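Local coordinates for protein nisin leader peptide-processing serine protease NisP (Lactococcus lactis subsp. lactis, PDB 4MZD) that cleaves the leader peptide from the nisin precursor as a subtilisin-like serine protease, represented here chiefly by its catalytic domain, at residues I99-M104 and D143-G148; E105-L110 and G344-V349; G148-G153 and T339-G344; K119-K124 and Y173-E178. One frame throughout, in Å; residues are numbered along the deposited sequence.

Contact 1 of 4, residues I99-M104 and D143-G148; sequences IDSGIM and DKMGHG
Asp100 and His147 are two members of the predicted charge relay of this subtilisin-like protease, Asp100 closing strand 95-100 and His147 starting helix 147-156. His147 ND1 donates to Asp100 OD1 over 2.7 Å, and an N-H...O angle of 179° makes the bond practically straight. The oxygen lies in the imidazole plane, carboxylate and ring are within 20° of coplanar, and OD1 accepts on its syn lone pair. Its anti lone pair receives Ser101 N, also 2.7 Å from Asp100 OD1. At its far side the ring meets the third predicted member: His147 NE2 is hydrogen-bonded to Ser353 OG, and to OXT of Arg488 as well, consistent with a cleaved C-terminus resting in the site.

Ser101 forms the second half of the contact. With OG between the backbone N and the carbonyl carbon (chi1 70°), the hydroxyl donates to Asp143 OD1 at 2.7 Å, while Gly148 N donates to Ser101 OG at 2.8 Å. Asp143 OD1 also accepts Met145 N, an Asx turn, and Gly146 N at 2.8 Å; all three donors stand well out of the carboxylate plane. Bare of a side chain, Gly148 brings its CA to 3.3 Å from Gly102 O. Two bonds on Asp100 OD1 thus restrain the rotation of the carboxylate, and Ser101 OG acts as a second-shell link between Asp143 and the beginning of the histidine helix.

Contact 2 of 4, residues E105-L110 and G344-V349; sequences EEHPDL and GWYQYV
Tyr346 OH donates to Asp109 OD2 at 2.5 Å, a short bond that meets the carboxylate from above its plane. His107 supplies the other strong link, its NE2 donating to the backbone Trp345 O at 2.8 Å and 165°, with the acceptor in the ring plane. The other ring nitrogen is an acceptor: Asp109 N lies 3.1 Å from His107 ND1, also close to the plane, and the two bonds together fix the rotation of the imidazole. Asn160 reinforces the tyrosine-carboxylate pair, giving its backbone N to Asp109 OD1 and its ND2 to Tyr346 OH. In the fold, the loop following strand 95-100 is thereby fastened to the beta-hairpin of strands 337-340 and 346-349, at the connection where Gly344 and Trp345 lead into the second strand. The rings of His107 and Tyr346 form an offset edge-to-face pair, the histidine edge turned to the tyrosine face, with centroids 5.4 Å apart and planes at 79°. Gly344 O sits over one face of the imidazole, displaced toward its rim, and Pro108 CD touches the same Gly344 O at 3.8 Å. Farther out, the Tyr346 ring meets Phe338 nearly in parallel and Phe68 edge-to-face.

Contact 3 of 4, residues G148-G153 and T339-G344; sequences GTEVAG and TTTNTG
Neighbouring threonines, Thr339 and Thr340, turn their hydroxyls onto successive helix carbonyls by different torsions. In Thr339, OG1 points opposite the backbone N (chi1 -164°) and donates to Glu150 O at 2.9 Å, in the carbonyl plane and on a lone pair. In Thr340, a chi1 of 50° tucks OG1 between the backbone N and the carbonyl carbon, from where it donates to Thr149 O at 2.8 Å from above the carbonyl plane. Thr149 O already accepts the helical Gly153 N, which arrives from the opposite face of that plane, so the carbonyl is gripped twice. The lack of a side chain on Gly153 permits the close approach: its CA is 3.2 Å from Thr340 OG1.

Glu150, extended beyond CG, runs alongside Thr341, whose OG1 donates to Glu150 OE2 at 2.7 Å from the anti side of the carboxylate. At the base of the same side chain Glu150 CA makes a C-H...O contact of 3.0 Å with Thr340 O. Thr149 adds its methyl, CG2 lying 3.5 Å from Thr341 C, while its OG1 turns to Asp143.

Thr339 to Asn342, the strand end and the start of the type I turn 341-344, therefore pack on the first turns of helix 147-156, which begins with the predicted catalytic His147. Val151 and Ala152 face Ile98 of strand 95-100 instead, setting the helix between the central sheet and the hairpin of strands 337-340 and 346-349.

Contact 4 of 4, residues K119-K124 and Y173-E178; sequences KNLVPK and YRVFGE
Asn120 and Arg174 pair in a parallel beta bridge where strand 117-120 joins strand 169-174 at one margin of the central subtilase sheet, and their side chains run the same way. Two backbone bonds set the register: Arg174 N donates to Lys119 O at 2.9 Å, and Leu121 N to Arg174 O at 2.8 Å.

The arginine starts beside its neighbour, with Arg174 CB 3.8 Å from Asn120 OD1, and CG stays beside the same oxygen. A bend at chi3 (75°) then lays the guanidinium nearly flat over the asparagine amide, the planes only 19° apart and Asn120 OD1 over the guanidinium face, toward its rim. Arg174 NE passes 3.4 Å from Asn120 OD1 but donates elsewhere, to Asp140 O. At the tip, Arg174 NH1 forms a salt bridge with Glu134; the 3.1 Å between Arg174 NH1 and Asn120 ND2 brings two donors together, and that amide nitrogen turns to Asn137 O. Arg174 NH2 donates to Phe176 O at 3.0 Å, so that the side chain curls along its own segment toward the residues that follow. Asn120 OD1 meanwhile accepts Val122 N at 3.0 Å, an Asx turn that bends the chain as the strand ends.

Leu121 packs against Tyr173 and Val175, beside Ala189 of helix 183-195. Past the last bridge Val122 points at the other segment, pressing CG2 to 3.4 Å from Val175 C.

Contacts 1 and 3 share Gly148 and helix 147-156, with centres about 8 Å apart; Asp143 of contact 1 joins them, its OD2 lying 2.7 Å from Thr149 OG1 and its O 3.0 Å from Asn342 ND2. Contacts 2 and 3 share Gly344 and the two-stranded hairpin, their centres only about 4 Å apart, and Gln347 N reaches Thr339 O at 2.9 Å. Contact 4 approaches the predicted charge relay from the sheet side: Asp100 O is 2.8 Å from Val175 N. The centre of contact 1 is about 9 Å from that of contact 4 and about 11 Å from that of contact 2, which are themselves about 20 Å apart. Contact 1 thus lies between the sheet margin and the helix-hairpin region.

Contact 1 of 4, residues I99-M104 and D143-G148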
loop_
_atom_site.group_PDB
_atom_site.type_symbol
_atom_site.label_atom_id
_atom_site.label_comp_id
_atom_site.label_asym_id
_atom_site.label_seq_id
_atom_site.Cartn_x
_atom_site.Cartn_y
_atom_site.Cartn_z
ATOM N N ILE A 99 -1.568 1.914 7.666
ATOM C CA ILE A 99 -2.836 1.257 7.958
ATOM C C ILE A 99 -2.744 -0.152 7.378
ATOM O O ILE A 99 -2.817 -0.347 6.165
ATOM C CB ILE A 99 -3.999 2.050 7.346
ATOM C CG1 ILE A 99 -4.057 3.448 7.981
ATOM C CG2 ILE A 99 -5.309 1.305 7.538
ATOM C CD1 ILE A 99 -5.166 4.353 7.440
ATOM N N ASP A 100 -2.523 -1.132 8.248
ATOM C CA ASP A 100 -2.138 -2.457 7.786
ATOM C C ASP A 100 -2.304 -3.459 8.927
ATOM O O ASP A 100 -3.126 -3.246 9.822
ATOM C CB ASP A 100 -0.709 -2.426 7.215
ATOM C CG ASP A 100 -0.507 -3.421 6.091
ATOM O OD1 ASP A 100 -0.522 -4.632 6.386
ATOM O OD2 ASP A 100 -0.316 -2.992 4.932
ATOM N N SER A 101 -1.531 -4.540 8.919
ATOM C CA SER A 101 -1.734 -5.585 9.923
ATOM C C SER A 101 -0.982 -5.364 11.236
ATOM O O SER A 101 -0.902 -6.281 12.051
ATOM C CB SER A 101 -1.400 -6.971 9.357
ATOM O OG SER A 101 -0.010 -7.126 9.140
ATOM N N GLY A 102 -0.456 -4.160 11.454
ATOM C CA GLY A 102 0.340 -3.886 12.634
ATOM C C GLY A 102 1.818 -3.945 12.313
ATOM O O GLY A 102 2.213 -3.900 11.147
ATOM N N ILE A 103 2.655 -4.039 13.339
ATOM C CA ILE A 103 4.087 -4.100 13.102
ATOM C C ILE A 103 4.752 -4.919 14.192
ATOM O O ILE A 103 4.225 -5.036 15.297
ATOM C CB ILE A 103 4.707 -2.674 13.054
ATOM C CG1 ILE A 103 6.040 -2.650 12.289
ATOM C CG2 ILE A 103 4.856 -2.093 14.464
ATOM C CD1 ILE A 103 6.568 -1.251 12.031
ATOM N N MET A 104 5.901 -5.495 13.858
ATOM C CA MET A 104 6.797 -6.079 14.841
ATOM C C MET A 104 7.756 -4.977 15.275
ATOM O O MET A 104 8.755 -4.705 14.593
ATOM C CB MET A 104 7.571 -7.243 14.228
ATOM C CG MET A 104 8.432 -7.986 15.238
ATOM S SD MET A 104 9.845 -8.891 14.507
ATOM C CE MET A 104 10.297 -10.027 15.865
ATOM N N ASP A 143 1.910 -7.382 14.945
ATOM C CA ASP A 143 1.645 -7.934 13.623
ATOM C C ASP A 143 1.603 -9.456 13.695
ATOM O O ASP A 143 2.640 -10.109 13.861
ATOM C CB ASP A 143 2.746 -7.472 12.670
ATOM C CG ASP A 143 2.553 -7.958 11.254
ATOM O OD1 ASP A 143 1.477 -8.513 10.929
ATOM O OD2 ASP A 143 3.490 -7.766 10.454
ATOM N N LYS A 144 0.402 -10.015 13.565
ATOM C CA LYS A 144 0.211 -11.464 13.600
ATOM C C LYS A 144 0.411 -12.112 12.226
ATOM O O LYS A 144 0.506 -13.333 12.119
ATOM C CB LYS A 144 -1.201 -11.800 14.097
ATOM C CG LYS A 144 -1.544 -11.327 15.504
ATOM C CD LYS A 144 -2.959 -11.784 15.872
ATOM C CE LYS A 144 -3.318 -11.508 17.331
ATOM N NZ LYS A 144 -3.948 -10.170 17.549
ATOM N N MET A 145 0.445 -11.296 11.179
ATOM C CA MET A 145 0.447 -11.778 9.799
ATOM C C MET A 145 1.831 -11.733 9.161
ATOM O O MET A 145 2.291 -12.711 8.566
ATOM C CB MET A 145 -0.524 -10.944 8.953
ATOM C CG MET A 145 -1.998 -11.188 9.242
ATOM S SD MET A 145 -3.153 -10.233 8.197
ATOM C CE MET A 145 -2.183 -10.064 6.718
ATOM N N GLY A 146 2.475 -10.575 9.271
ATOM C CA GLY A 146 3.738 -10.313 8.605
ATOM C C GLY A 146 3.615 -9.151 7.641
ATOM O O GLY A 146 4.565 -8.398 7.432
ATOM N N HIS A 147 2.426 -8.993 7.062
ATOM C CA HIS A 147 2.223 -8.041 5.987
ATOM C C HIS A 147 2.589 -6.611 6.395
ATOM O O HIS A 147 3.288 -5.905 5.669
ATOM C CB HIS A 147 0.773 -8.113 5.510
ATOM C CG HIS A 147 0.528 -7.368 4.244
ATOM N ND1 HIS A 147 0.061 -6.074 4.222
ATOM C CD2 HIS A 147 0.700 -7.730 2.951
ATOM C CE1 HIS A 147 -0.056 -5.672 2.970
ATOM N NE2 HIS A 147 0.331 -6.656 2.180
ATOM N N GLY A 148 2.116 -6.180 7.561
ATOM C CA GLY A 148 2.372 -4.822 8.007
ATOM C C GLY A 148 3.846 -4.542 8.233
ATOM O O GLY A 148 4.331 -3.435 7.986
HETATM O O HOH W 1 -1.905 -8.778 12.674
HETATM O O HOH W 2 2.774 -1.620 9.709
#

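Contact 2 of 4, residues E105-L110 and G344-V349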
loop_
_atom_site.group_PDB
_atom_site.type_symbol
_atom_site.label_atom_id
_atom_site.label_comp_id
_atom_site.label_asym_id
_atom_site.label_seq_id
_atom_site.Cartn_x
_atom_site.Cartn_y
_atom_site.Cartn_z
ATOM N N GLU A 105 7.446 -4.325 16.395
ATOM C CA GLU A 105 8.187 -3.131 16.799
ATOM C C GLU A 105 9.657 -3.415 17.069
ATOM O O GLU A 105 10.505 -2.532 16.922
ATOM C CB GLU A 105 7.560 -2.471 18.032
ATOM C CG GLU A 105 6.234 -1.769 17.779
ATOM C CD GLU A 105 5.787 -0.963 18.978
ATOM O OE1 GLU A 105 5.479 -1.581 20.015
ATOM O OE2 GLU A 105 5.756 0.284 18.898
ATOM N N GLU A 106 9.957 -4.642 17.477
ATOM C CA GLU A 106 11.311 -4.991 17.857
ATOM C C GLU A 106 12.174 -5.428 16.670
ATOM O O GLU A 106 13.324 -5.801 16.860
ATOM C CB GLU A 106 11.298 -6.055 18.963
ATOM C CG GLU A 106 10.834 -7.433 18.523
ATOM C CD GLU A 106 9.340 -7.678 18.715
ATOM O OE1 GLU A 106 8.980 -8.850 18.964
ATOM O OE2 GLU A 106 8.526 -6.727 18.605
ATOM N N HIS A 107 11.653 -5.371 15.448
ATOM C CA HIS A 107 12.496 -5.710 14.314
ATOM C C HIS A 107 13.712 -4.781 14.298
ATOM O O HIS A 107 13.551 -3.566 14.339
ATOM C CB HIS A 107 11.747 -5.590 12.993
ATOM C CG HIS A 107 12.472 -6.246 11.866
ATOM N ND1 HIS A 107 13.683 -5.780 11.398
ATOM C CD2 HIS A 107 12.207 -7.383 11.178
ATOM C CE1 HIS A 107 14.114 -6.588 10.443
ATOM N NE2 HIS A 107 13.236 -7.567 10.290
ATOM N N PRO A 108 14.936 -5.339 14.239
ATOM C CA PRO A 108 16.112 -4.468 14.356
ATOM C C PRO A 108 16.217 -3.369 13.295
ATOM O O PRO A 108 16.812 -2.331 13.594
ATOM C CB PRO A 108 17.297 -5.448 14.255
ATOM C CG PRO A 108 16.732 -6.673 13.624
ATOM C CD PRO A 108 15.320 -6.757 14.135
ATOM N N ASP A 109 15.673 -3.574 12.096
ATOM C CA ASP A 109 15.780 -2.542 11.076
ATOM C C ASP A 109 14.711 -1.463 11.226
ATOM O O ASP A 109 14.798 -0.418 10.575
ATOM C CB ASP A 109 15.656 -3.136 9.675
ATOM C CG ASP A 109 16.825 -4.022 9.288
ATOM O OD1 ASP A 109 17.917 -3.924 9.894
ATOM O OD2 ASP A 109 16.635 -4.806 8.330
ATOM N N LEU A 110 13.704 -1.727 12.062
ATOM C CA LEU A 110 12.523 -0.864 12.171
ATOM C C LEU A 110 12.359 -0.144 13.503
ATOM O O LEU A 110 11.724 0.896 13.560
ATOM C CB LEU A 110 11.241 -1.675 11.947
ATOM C CG LEU A 110 11.158 -2.511 10.670
ATOM C CD1 LEU A 110 9.845 -3.284 10.607
ATOM C CD2 LEU A 110 11.338 -1.637 9.440
ATOM N N GLY A 344 11.351 -11.237 12.793
ATOM C CA GLY A 344 12.551 -10.517 13.175
ATOM C C GLY A 344 13.601 -10.539 12.080
ATOM O O GLY A 344 14.656 -9.919 12.217
ATOM N N TRP A 345 13.299 -11.232 10.982
ATOM C CA TRP A 345 14.244 -11.379 9.882
ATOM C C TRP A 345 13.597 -10.901 8.576
ATOM O O TRP A 345 12.999 -9.824 8.566
ATOM C CB TRP A 345 14.778 -12.815 9.832
ATOM C CG TRP A 345 15.363 -13.217 11.172
ATOM C CD1 TRP A 345 14.816 -14.068 12.094
ATOM C CD2 TRP A 345 16.583 -12.738 11.748
ATOM N NE1 TRP A 345 15.636 -14.162 13.194
ATOM C CE2 TRP A 345 16.725 -13.354 13.008
ATOM C CE3 TRP A 345 17.573 -11.853 11.317
ATOM C CZ2 TRP A 345 17.818 -13.115 13.837
ATOM C CZ3 TRP A 345 18.656 -11.617 12.142
ATOM C CH2 TRP A 345 18.768 -12.242 13.387
ATOM N N TYR A 346 13.694 -11.685 7.502
ATOM C CA TYR A 346 13.350 -11.209 6.160
ATOM C C TYR A 346 12.582 -12.254 5.381
ATOM O O TYR A 346 12.602 -13.435 5.716
ATOM C CB TYR A 346 14.623 -10.792 5.403
ATOM C CG TYR A 346 15.410 -9.832 6.246
ATOM C CD1 TYR A 346 15.140 -8.474 6.203
ATOM C CD2 TYR A 346 16.359 -10.284 7.155
ATOM C CE1 TYR A 346 15.809 -7.585 7.016
ATOM C CE2 TYR A 346 17.029 -9.402 7.979
ATOM C CZ TYR A 346 16.744 -8.052 7.914
ATOM O OH TYR A 346 17.402 -7.172 8.743
ATOM N N GLN A 347 11.917 -11.808 4.323
ATOM C CA GLN A 347 11.174 -12.698 3.453
ATOM C C GLN A 347 11.060 -12.072 2.075
ATOM O O GLN A 347 11.017 -10.849 1.945
ATOM C CB GLN A 347 9.775 -12.915 4.035
ATOM C CG GLN A 347 8.871 -13.815 3.232
ATOM C CD GLN A 347 7.619 -14.182 3.994
ATOM O OE1 GLN A 347 7.634 -14.284 5.222
ATOM N NE2 GLN A 347 6.524 -14.376 3.274
ATOM N N TYR A 348 10.995 -12.920 1.053
ATOM C CA TYR A 348 10.635 -12.492 -0.293
ATOM C C TYR A 348 9.128 -12.413 -0.442
ATOM O O TYR A 348 8.414 -13.354 -0.090
ATOM C CB TYR A 348 11.215 -13.456 -1.333
ATOM C CG TYR A 348 12.673 -13.173 -1.601
ATOM C CD1 TYR A 348 13.035 -12.194 -2.518
ATOM C CD2 TYR A 348 13.686 -13.846 -0.917
ATOM C CE1 TYR A 348 14.357 -11.893 -2.765
ATOM C CE2 TYR A 348 15.023 -13.555 -1.166
ATOM C CZ TYR A 348 15.350 -12.575 -2.085
ATOM O OH TYR A 348 16.681 -12.281 -2.306
ATOM N N VAL A 349 8.662 -11.290 -0.982
ATOM C CA VAL A 349 7.239 -11.005 -1.130
ATOM C C VAL A 349 6.973 -10.413 -2.513
ATOM O O VAL A 349 7.899 -10.072 -3.251
ATOM C CB VAL A 349 6.766 -9.997 -0.050
ATOM C CG1 VAL A 349 6.998 -10.561 1.345
ATOM C CG2 VAL A 349 7.465 -8.654 -0.220
#

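Contact 3 of 4, residues G148-G153 and T339-G344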
loop_
_atom_site.group_PDB
_atom_site.type_symbol
_atom_site.label_atom_id
_atom_site.label_comp_id
_atom_site.label_asym_id
_atom_site.label_seq_id
_atom_site.Cartn_x
_atom_site.Cartn_y
_atom_site.Cartn_z
ATOM N N GLY A 148 2.116 -6.180 7.561
ATOM C CA GLY A 148 2.372 -4.822 8.007
ATOM C C GLY A 148 3.846 -4.542 8.233
ATOM O O GLY A 148 4.331 -3.435 7.986
ATOM N N THR A 149 4.560 -5.540 8.734
ATOM C CA THR A 149 5.995 -5.410 8.951
ATOM C C THR A 149 6.737 -5.353 7.614
ATOM O O THR A 149 7.713 -4.598 7.454
ATOM C CB THR A 149 6.507 -6.566 9.838
ATOM O OG1 THR A 149 5.810 -6.535 11.091
ATOM C CG2 THR A 149 8.003 -6.463 10.102
ATOM N N GLU A 150 6.254 -6.131 6.647
ATOM C CA GLU A 150 6.821 -6.170 5.302
ATOM C C GLU A 150 6.633 -4.821 4.594
ATOM O O GLU A 150 7.559 -4.312 3.945
ATOM C CB GLU A 150 6.192 -7.332 4.523
ATOM C CG GLU A 150 6.597 -8.691 5.086
ATOM C CD GLU A 150 5.622 -9.815 4.807
ATOM O OE1 GLU A 150 4.659 -9.626 4.038
ATOM O OE2 GLU A 150 5.835 -10.909 5.380
ATOM N N VAL A 151 5.445 -4.243 4.741
ATOM C CA VAL A 151 5.151 -2.926 4.202
ATOM C C VAL A 151 6.005 -1.856 4.900
ATOM O O VAL A 151 6.596 -0.995 4.241
ATOM C CB VAL A 151 3.647 -2.614 4.359
ATOM C CG1 VAL A 151 3.346 -1.148 4.093
ATOM C CG2 VAL A 151 2.834 -3.509 3.436
ATOM N N ALA A 152 6.085 -1.919 6.230
ATOM C CA ALA A 152 6.858 -0.922 6.970
ATOM C C ALA A 152 8.315 -0.882 6.528
ATOM O O ALA A 152 8.892 0.200 6.406
ATOM C CB ALA A 152 6.769 -1.170 8.460
ATOM N N GLY A 153 8.911 -2.046 6.287
ATOM C CA GLY A 153 10.298 -2.081 5.866
ATOM C C GLY A 153 10.528 -1.316 4.572
ATOM O O GLY A 153 11.563 -0.656 4.407
ATOM N N THR A 339 12.211 -8.098 2.011
ATOM C CA THR A 339 11.784 -7.108 2.984
ATOM C C THR A 339 11.762 -7.681 4.405
ATOM O O THR A 339 11.938 -8.889 4.618
ATOM C CB THR A 339 10.435 -6.494 2.591
ATOM O OG1 THR A 339 10.231 -5.284 3.331
ATOM C CG2 THR A 339 9.305 -7.469 2.835
ATOM N N THR A 340 11.584 -6.790 5.375
ATOM C CA THR A 340 11.482 -7.157 6.782
ATOM C C THR A 340 10.193 -7.916 7.062
ATOM O O THR A 340 9.160 -7.595 6.490
ATOM C CB THR A 340 11.473 -5.886 7.647
ATOM O OG1 THR A 340 10.509 -4.970 7.129
ATOM C CG2 THR A 340 12.824 -5.191 7.608
ATOM N N THR A 341 10.228 -8.903 7.950
ATOM C CA THR A 341 8.982 -9.557 8.333
ATOM C C THR A 341 8.916 -9.847 9.840
ATOM O O THR A 341 9.870 -9.578 10.580
ATOM C CB THR A 341 8.679 -10.786 7.450
ATOM O OG1 THR A 341 7.320 -11.198 7.647
ATOM C CG2 THR A 341 9.636 -11.919 7.755
ATOM N N ASN A 342 7.777 -10.370 10.291
ATOM C CA ASN A 342 7.478 -10.446 11.722
ATOM C C ASN A 342 8.138 -11.615 12.452
ATOM O O ASN A 342 7.810 -11.900 13.605
ATOM C CB ASN A 342 5.968 -10.418 11.973
ATOM C CG ASN A 342 5.294 -11.689 11.542
ATOM O OD1 ASN A 342 5.859 -12.464 10.781
ATOM N ND2 ASN A 342 4.080 -11.915 12.023
ATOM N N THR A 343 9.092 -12.258 11.792
ATOM C CA THR A 343 9.971 -13.216 12.442
ATOM C C THR A 343 11.162 -12.518 13.100
ATOM O O THR A 343 11.917 -13.141 13.840
ATOM C CB THR A 343 10.568 -14.162 11.402
ATOM O OG1 THR A 343 11.238 -13.379 10.406
ATOM C CG2 THR A 343 9.483 -15.019 10.750
ATOM N N GLY A 344 11.351 -11.237 12.793
ATOM C CA GLY A 344 12.551 -10.517 13.175
ATOM C C GLY A 344 13.601 -10.539 12.080
ATOM O O GLY A 344 14.656 -9.919 12.217
#

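Contact 4 of 4, residues K119-K124 and Y173-E178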
loop_
_atom_site.group_PDB
_atom_site.type_symbol
_atom_site.label_atom_id
_atom_site.label_comp_id
_atom_site.label_asym_id
_atom_site.label_seq_id
_atom_site.Cartn_x
_atom_site.Cartn_y
_atom_site.Cartn_z
ATOM N N LYS A 119 -2.781 2.848 16.962
ATOM C CA LYS A 119 -4.091 2.406 17.395
ATOM C C LYS A 119 -4.434 1.089 16.732
ATOM O O LYS A 119 -4.151 0.880 15.555
ATOM C CB LYS A 119 -5.161 3.435 17.037
ATOM C CG LYS A 119 -6.469 3.231 17.785
ATOM C CD LYS A 119 -6.355 3.673 19.240
ATOM C CE LYS A 119 -6.074 5.162 19.365
ATOM N NZ LYS A 119 -5.972 5.599 20.792
ATOM N N ASN A 120 -5.061 0.215 17.506
ATOM C CA ASN A 120 -5.680 -0.994 16.983
ATOM C C ASN A 120 -7.155 -0.732 16.707
ATOM O O ASN A 120 -7.905 -0.382 17.626
ATOM C CB ASN A 120 -5.533 -2.122 17.994
ATOM C CG ASN A 120 -6.224 -3.386 17.551
ATOM O OD1 ASN A 120 -6.346 -3.658 16.353
ATOM N ND2 ASN A 120 -6.678 -4.177 18.515
ATOM N N LEU A 121 -7.555 -0.888 15.445
ATOM C CA LEU A 121 -8.944 -0.687 15.034
ATOM C C LEU A 121 -9.682 -2.011 14.839
ATOM O O LEU A 121 -10.859 -2.018 14.486
ATOM C CB LEU A 121 -9.029 0.144 13.743
ATOM C CG LEU A 121 -8.529 1.594 13.744
ATOM C CD1 LEU A 121 -9.114 2.368 14.910
ATOM C CD2 LEU A 121 -6.996 1.693 13.742
ATOM N N VAL A 122 -9.004 -3.134 15.052
ATOM C CA VAL A 122 -9.647 -4.434 14.892
ATOM C C VAL A 122 -10.528 -4.701 16.114
ATOM O O VAL A 122 -10.040 -4.712 17.240
ATOM C CB VAL A 122 -8.613 -5.567 14.739
ATOM C CG1 VAL A 122 -9.322 -6.908 14.606
ATOM C CG2 VAL A 122 -7.704 -5.308 13.546
ATOM N N PRO A 123 -11.841 -4.896 15.906
ATOM C CA PRO A 123 -12.719 -5.091 17.063
ATOM C C PRO A 123 -12.516 -6.452 17.699
ATOM O O PRO A 123 -11.913 -7.340 17.100
ATOM C CB PRO A 123 -14.119 -5.015 16.450
ATOM C CG PRO A 123 -13.927 -5.486 15.052
ATOM C CD PRO A 123 -12.583 -4.944 14.635
ATOM N N LYS A 124 -13.042 -6.618 18.906
ATOM C CA LYS A 124 -13.053 -7.922 19.542
ATOM C C LYS A 124 -13.701 -8.941 18.606
ATOM O O LYS A 124 -14.750 -8.677 18.012
ATOM C CB LYS A 124 -13.818 -7.863 20.862
ATOM C CG LYS A 124 -13.781 -9.162 21.642
ATOM C CD LYS A 124 -14.466 -9.020 22.983
ATOM C CE LYS A 124 -14.344 -10.298 23.793
ATOM N NZ LYS A 124 -15.059 -10.189 25.089
ATOM N N TYR A 173 -1.313 1.746 12.548
ATOM C CA TYR A 173 -2.762 1.632 12.694
ATOM C C TYR A 173 -3.175 0.252 12.210
ATOM O O TYR A 173 -3.109 -0.045 11.017
ATOM C CB TYR A 173 -3.467 2.775 11.937
ATOM C CG TYR A 173 -2.940 4.090 12.445
ATOM C CD1 TYR A 173 -3.430 4.645 13.621
ATOM C CD2 TYR A 173 -1.879 4.726 11.817
ATOM C CE1 TYR A 173 -2.892 5.809 14.139
ATOM C CE2 TYR A 173 -1.336 5.895 12.330
ATOM C CZ TYR A 173 -1.848 6.433 13.485
ATOM O OH TYR A 173 -1.299 7.588 13.992
ATOM N N ARG A 174 -3.554 -0.613 13.148
ATOM C CA ARG A 174 -3.813 -2.006 12.817
ATOM C C ARG A 174 -5.272 -2.227 12.443
ATOM O O ARG A 174 -6.176 -1.930 13.230
ATOM C CB ARG A 174 -3.423 -2.924 13.977
ATOM C CG ARG A 174 -3.553 -4.398 13.631
ATOM C CD ARG A 174 -2.830 -5.332 14.583
ATOM N NE ARG A 174 -3.504 -5.508 15.863
ATOM C CZ ARG A 174 -4.436 -6.427 16.122
ATOM N NH1 ARG A 174 -4.950 -6.505 17.342
ATOM N NH2 ARG A 174 -4.840 -7.273 15.190
ATOM N N VAL A 175 -5.481 -2.762 11.240
ATOM C CA VAL A 175 -6.820 -3.057 10.736
ATOM C C VAL A 175 -6.980 -4.510 10.288
ATOM O O VAL A 175 -8.020 -4.878 9.749
ATOM C CB VAL A 175 -7.252 -2.098 9.598
ATOM C CG1 VAL A 175 -7.284 -0.659 10.093
ATOM C CG2 VAL A 175 -6.352 -2.251 8.378
ATOM N N PHE A 176 -5.963 -5.336 10.511
ATOM C CA PHE A 176 -6.075 -6.771 10.265
ATOM C C PHE A 176 -5.642 -7.527 11.502
ATOM O O PHE A 176 -4.706 -7.118 12.197
ATOM C CB PHE A 176 -5.165 -7.243 9.126
ATOM C CG PHE A 176 -5.566 -6.751 7.767
ATOM C CD1 PHE A 176 -6.419 -7.494 6.961
ATOM C CD2 PHE A 176 -5.078 -5.548 7.286
ATOM C CE1 PHE A 176 -6.773 -7.047 5.703
ATOM C CE2 PHE A 176 -5.440 -5.085 6.039
ATOM C CZ PHE A 176 -6.285 -5.839 5.242
ATOM N N GLY A 177 -6.315 -8.650 11.737
ATOM C CA GLY A 177 -5.862 -9.658 12.672
ATOM C C GLY A 177 -5.038 -10.661 11.893
ATOM O O GLY A 177 -3.861 -10.440 11.629
ATOM N N GLU A 178 -5.667 -11.759 11.485
ATOM C CA GLU A 178 -4.971 -12.756 10.684
ATOM C C GLU A 178 -5.595 -12.989 9.316
ATOM O O GLU A 178 -5.063 -13.769 8.523
ATOM C CB GLU A 178 -4.856 -14.073 11.444
ATOM C CG GLU A 178 -3.950 -13.981 12.639
ATOM C CD GLU A 178 -3.824 -15.303 13.342
ATOM O OE1 GLU A 178 -4.840 -15.782 13.892
ATOM O OE2 GLU A 178 -2.717 -15.877 13.328
#